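Long-range contacts in TLR1789 protein (Thermosynechococcus elongatus, PDB 2X8X), which probably takes part in recognising and inserting outer-membrane proteins, as an Omp85-family protein whose soluble N-terminal POTRA domains are the part described: residues G86-T91 against E151-Q156; G127-Q132 against L190-V195. One frame throughout, in Å; residues are numbered along the deposited sequence.

How the contacts relate
Both contacts lie at the junction between the second and third POTRA domains of this elongated, three-domain N-terminal part of Omp85, and their centres are about 10 Å apart. Contact 1 (86-91 with 151-156) sits where the second domain ends and the chain passes into strand 154-161 of the third. Contact 2 (127-132 with 190-195) brings a loop of the second domain against the start of helix 192-205 in the third. The two meet directly: L190 N lies 2.8 Å from G152 O, a probable hydrogen bond, and V89 CG1 packs 3.5 Å from Y128 OH. Their segments alternate along the chain.

Contact 1: residues G86-T91 against E151-Q156; sequences GNQVLT and EGVVEQ
The carboxylate of E151 reaches into the loop 86-91 and is held by three consecutive backbone N-H groups, those of Q88, V89 and L90. Its chain sets out with CG anti to the carbonyl carbon (chi1 -62°) and then runs extended, which carries the charged end away from its own backbone and into the bend of the loop. The two oxygens are used differently. E151 OE1 takes V89 N on its syn lone pair at 2.9 Å, whereas OE2 accepts from two donors arriving at opposite faces of the carboxylate plane. One is Q88 N, 2.9 Å from E151 OE2 and nearly straight at 168°, coming from above the plane; the other is L90 N, 3.2 Å from E151 OE2, on the syn side and moderately out of plane. Y123 OH of helix 109-125 adds a further hydrogen bond to OE2. With both oxygens engaged, the carboxylate is fixed in rotation, and this buried group probably keeps its negative charge through the surrounding donors.

Side-chain carbons close around the carboxylate. V89 runs past E151 in the opposite direction, its CG2 3.4 Å from E151 OE1, while L90 sets CB 3.5 Å from E151 OE2. The Q88 side chain bends across E151, its amide plane turned 75° from the carboxylate, and crosses V153 at about a right angle. Nearer the backbone, a water accepts from E151 N at 3.0 Å. N87 ND2 donates to L90 O at 3.1 Å, spanning the turn within the loop. Three successive main-chain N-H groups thus converge on one carboxylate, joining the loop between strand 81-85 and helix 92-99 to the residue that follows strand 144-150, at the passage into strand 154-161, where the second POTRA domain gives way to the third.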
# COMPACT_ATOMS: atom_id res chain seq x y z
N GLY A 86 -3.19 11.76 -4.67
CA GLY A 86 -3.98 11.03 -5.67
C GLY A 86 -5.31 10.59 -5.11
O GLY A 86 -6.07 9.82 -5.74
N ASN A 87 -5.61 11.06 -3.93
CA ASN A 87 -6.82 10.70 -3.21
C ASN A 87 -8.03 11.58 -3.55
O ASN A 87 -7.86 12.77 -3.79
CB ASN A 87 -6.56 10.84 -1.74
CG ASN A 87 -6.11 12.24 -1.36
OD1 ASN A 87 -5.16 12.77 -1.94
ND2 ASN A 87 -6.75 12.83 -0.36
N GLN A 88 -9.24 11.01 -3.45
CA GLN A 88 -10.52 11.73 -3.69
C GLN A 88 -11.52 11.24 -2.67
O GLN A 88 -11.91 11.98 -1.80
CB GLN A 88 -11.13 11.47 -5.08
CG GLN A 88 -10.44 12.17 -6.30
CD GLN A 88 -9.44 11.20 -7.09
OE1 GLN A 88 -9.42 9.94 -6.89
NE2 GLN A 88 -8.62 11.80 -7.98
N VAL A 89 -11.95 9.98 -2.80
CA VAL A 89 -12.91 9.43 -1.84
C VAL A 89 -12.30 9.10 -0.49
O VAL A 89 -13.03 9.03 0.49
CB VAL A 89 -13.68 8.17 -2.33
CG1 VAL A 89 -14.62 8.55 -3.48
CG2 VAL A 89 -12.76 7.09 -2.64
N LEU A 90 -10.99 8.86 -0.46
CA LEU A 90 -10.20 8.87 0.78
C LEU A 90 -9.78 10.28 1.12
O LEU A 90 -9.07 10.96 0.35
CB LEU A 90 -8.96 7.95 0.65
CG LEU A 90 -7.95 7.87 1.84
CD1 LEU A 90 -8.46 7.08 3.07
CD2 LEU A 90 -6.60 7.23 1.32
N THR A 91 -10.25 10.79 2.23
CA THR A 91 -9.92 12.18 2.56
C THR A 91 -8.65 12.19 3.40
O THR A 91 -8.35 11.23 4.13
CB THR A 91 -11.06 12.85 3.33
OG1 THR A 91 -11.18 12.22 4.60
CG2 THR A 91 -12.42 12.73 2.55
N GLU A 151 -7.21 5.28 -6.82
CA GLU A 151 -8.51 4.94 -6.30
C GLU A 151 -9.37 4.23 -7.34
O GLU A 151 -10.32 3.57 -6.97
CB GLU A 151 -9.20 6.22 -5.90
CG GLU A 151 -8.42 6.94 -4.78
CD GLU A 151 -9.29 7.90 -4.03
OE1 GLU A 151 -10.29 8.38 -4.62
OE2 GLU A 151 -9.01 8.15 -2.87
N GLY A 152 -9.02 4.35 -8.62
CA GLY A 152 -9.82 3.73 -9.71
C GLY A 152 -10.72 4.76 -10.39
O GLY A 152 -11.91 4.55 -10.59
N VAL A 153 -10.18 5.94 -10.69
CA VAL A 153 -10.92 7.02 -11.40
C VAL A 153 -11.26 6.57 -12.85
O VAL A 153 -10.43 5.96 -13.56
CB VAL A 153 -10.10 8.39 -11.40
CG1 VAL A 153 -10.88 9.54 -12.19
CG2 VAL A 153 -9.83 8.86 -9.99
N VAL A 154 -12.53 6.82 -13.20
CA VAL A 154 -13.09 6.58 -14.54
C VAL A 154 -12.73 7.78 -15.43
O VAL A 154 -13.20 8.91 -15.23
CB VAL A 154 -14.61 6.29 -14.49
CG1 VAL A 154 -15.14 6.13 -15.91
CG2 VAL A 154 -14.88 4.93 -13.74
N GLU A 155 -11.82 7.54 -16.35
CA GLU A 155 -11.37 8.51 -17.35
C GLU A 155 -12.46 8.60 -18.46
O GLU A 155 -12.97 9.69 -18.76
CB GLU A 155 -10.02 8.04 -17.90
CG GLU A 155 -9.09 9.16 -18.28
CD GLU A 155 -7.75 8.64 -18.84
OE1 GLU A 155 -6.76 8.62 -18.05
OE2 GLU A 155 -7.71 8.26 -20.05
N GLN A 156 -12.85 7.46 -19.05
CA GLN A 156 -13.98 7.46 -19.97
C GLN A 156 -14.86 6.25 -19.85
O GLN A 156 -14.54 5.26 -19.17
CB GLN A 156 -13.58 7.63 -21.47
CG GLN A 156 -12.28 6.96 -21.83
CD GLN A 156 -11.83 7.27 -23.27
OE1 GLN A 156 -12.49 8.00 -24.00
NE2 GLN A 156 -10.71 6.69 -23.67
O HOH W 1 -6.80 8.22 -7.48

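Contact 2: residues G127-Q132 against L190-V195; sequences GYILGQ and LNQKTV
Q192 N donates to G127 O at 2.9 Å, a nearly straight bond (164°) joining the two segments main chain to main chain. N191 CA makes a CA-H...O contact with the same oxygen, and close by the N191 side chain lies against the G127 backbone, ND2 3.4 Å from G127 C. The chi1 of N191 (-173°), with CG anti to the backbone N, swings its amide toward G127 and the Y128 ring. The amide stands almost perpendicular to that ring, the planes 81° apart, with ND2 over one face near the rim and 3.5 Å from Y128 CE1. N191 ND2 donates to N126 O, at the end of the helix before G127, while N191 OD1 accepts from K193 N at 2.8 Å and caps the next helix.

Two helix ends thus meet here. Helix 109-125 of the second POTRA domain closes in a Schellman motif at G127, and helix 192-205 of the third begins at the N-cap N191. L190 O extends the close packing, accepting a CA-H...O contact from Y128 CA near the edge of the ring, and L130 CD1 meets L190 CD2 at 3.6 Å beside L215 of strand 208-217.

Toward I129 the fit is looser, its CD1 4.2 Å from L190 CD2. A water bridges L130 N to L190 O, and on the solvent side the exposed I129 rests CG2 on Q192 CB, 3.8 Å away.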
# COMPACT_ATOMS: atom_id res chain seq x y z
N GLY A 127 -16.79 -0.45 -1.45
CA GLY A 127 -17.14 -0.82 -2.83
C GLY A 127 -16.21 -0.26 -3.92
O GLY A 127 -16.43 -0.50 -5.11
N TYR A 128 -15.16 0.48 -3.53
CA TYR A 128 -14.22 1.03 -4.53
C TYR A 128 -13.24 -0.06 -4.83
O TYR A 128 -12.09 -0.06 -4.32
CB TYR A 128 -13.52 2.28 -4.01
CG TYR A 128 -14.51 3.35 -3.64
CD1 TYR A 128 -15.20 4.08 -4.64
CD2 TYR A 128 -14.76 3.65 -2.30
CE1 TYR A 128 -16.11 5.07 -4.29
CE2 TYR A 128 -15.70 4.64 -1.95
CZ TYR A 128 -16.37 5.32 -2.95
OH TYR A 128 -17.23 6.33 -2.61
N ILE A 129 -13.70 -1.01 -5.61
CA ILE A 129 -12.97 -2.26 -5.86
C ILE A 129 -11.55 -2.14 -6.36
O ILE A 129 -10.75 -3.06 -6.14
CB ILE A 129 -13.63 -3.22 -6.94
CG1 ILE A 129 -14.23 -2.43 -8.11
CG2 ILE A 129 -14.51 -4.29 -6.33
CD1 ILE A 129 -14.08 -3.22 -9.44
N LEU A 130 -11.23 -1.06 -7.09
CA LEU A 130 -9.87 -0.92 -7.66
C LEU A 130 -8.91 -0.16 -6.71
O LEU A 130 -7.73 -0.14 -6.95
CB LEU A 130 -9.90 -0.17 -9.01
CG LEU A 130 -10.66 -0.81 -10.18
CD1 LEU A 130 -10.54 0.11 -11.40
CD2 LEU A 130 -10.18 -2.26 -10.56
N GLY A 131 -9.44 0.51 -5.71
CA GLY A 131 -8.66 1.48 -4.97
C GLY A 131 -7.57 0.86 -4.11
O GLY A 131 -7.82 -0.15 -3.44
N GLN A 132 -6.37 1.46 -4.05
CA GLN A 132 -5.36 0.84 -3.14
C GLN A 132 -4.23 1.84 -3.08
O GLN A 132 -4.13 2.69 -3.99
CB GLN A 132 -4.78 -0.46 -3.73
CG GLN A 132 -4.09 -0.16 -5.08
CD GLN A 132 -3.47 -1.42 -5.75
OE1 GLN A 132 -3.36 -2.47 -5.15
NE2 GLN A 132 -3.09 -1.31 -7.02
N LEU A 190 -14.59 4.40 -9.70
CA LEU A 190 -15.34 3.14 -9.94
C LEU A 190 -15.80 2.44 -8.65
O LEU A 190 -14.99 2.15 -7.74
CB LEU A 190 -14.47 2.22 -10.83
CG LEU A 190 -15.13 0.92 -11.34
CD1 LEU A 190 -16.18 1.35 -12.35
CD2 LEU A 190 -14.11 0.05 -12.04
N ASN A 191 -17.11 2.16 -8.55
CA ASN A 191 -17.62 1.49 -7.38
C ASN A 191 -18.50 0.34 -7.82
O ASN A 191 -19.37 0.52 -8.63
CB ASN A 191 -18.45 2.43 -6.56
CG ASN A 191 -18.85 1.83 -5.26
OD1 ASN A 191 -19.59 0.84 -5.21
ND2 ASN A 191 -18.34 2.40 -4.18
N GLN A 192 -18.26 -0.84 -7.28
CA GLN A 192 -18.86 -2.07 -7.82
C GLN A 192 -20.36 -2.12 -7.54
O GLN A 192 -21.11 -2.77 -8.30
CB GLN A 192 -18.10 -3.30 -7.29
CG GLN A 192 -18.69 -4.62 -7.65
CD GLN A 192 -19.22 -5.30 -6.41
OE1 GLN A 192 -18.50 -5.40 -5.38
NE2 GLN A 192 -20.49 -5.76 -6.47
N LYS A 193 -20.79 -1.39 -6.50
CA LYS A 193 -22.19 -1.24 -6.09
C LYS A 193 -22.93 -0.41 -7.12
O LYS A 193 -24.07 -0.73 -7.50
CB LYS A 193 -22.27 -0.50 -4.74
CG LYS A 193 -22.52 -1.33 -3.52
CD LYS A 193 -21.64 -2.58 -3.48
CE LYS A 193 -22.50 -3.83 -3.28
NZ LYS A 193 -21.84 -4.66 -2.24
N THR A 194 -22.30 0.70 -7.51
CA THR A 194 -22.88 1.60 -8.53
C THR A 194 -22.90 0.94 -9.89
O THR A 194 -23.91 1.06 -10.58
CB THR A 194 -22.13 2.96 -8.68
OG1 THR A 194 -21.69 3.42 -7.41
CG2 THR A 194 -23.07 4.01 -9.36
N VAL A 195 -21.81 0.25 -10.28
CA VAL A 195 -21.84 -0.53 -11.53
C VAL A 195 -23.01 -1.54 -11.62
O VAL A 195 -23.72 -1.61 -12.64
CB VAL A 195 -20.51 -1.26 -11.85
CG1 VAL A 195 -20.67 -2.06 -13.12
CG2 VAL A 195 -19.34 -0.28 -11.98
O HOH W 2 -12.38 1.58 -7.28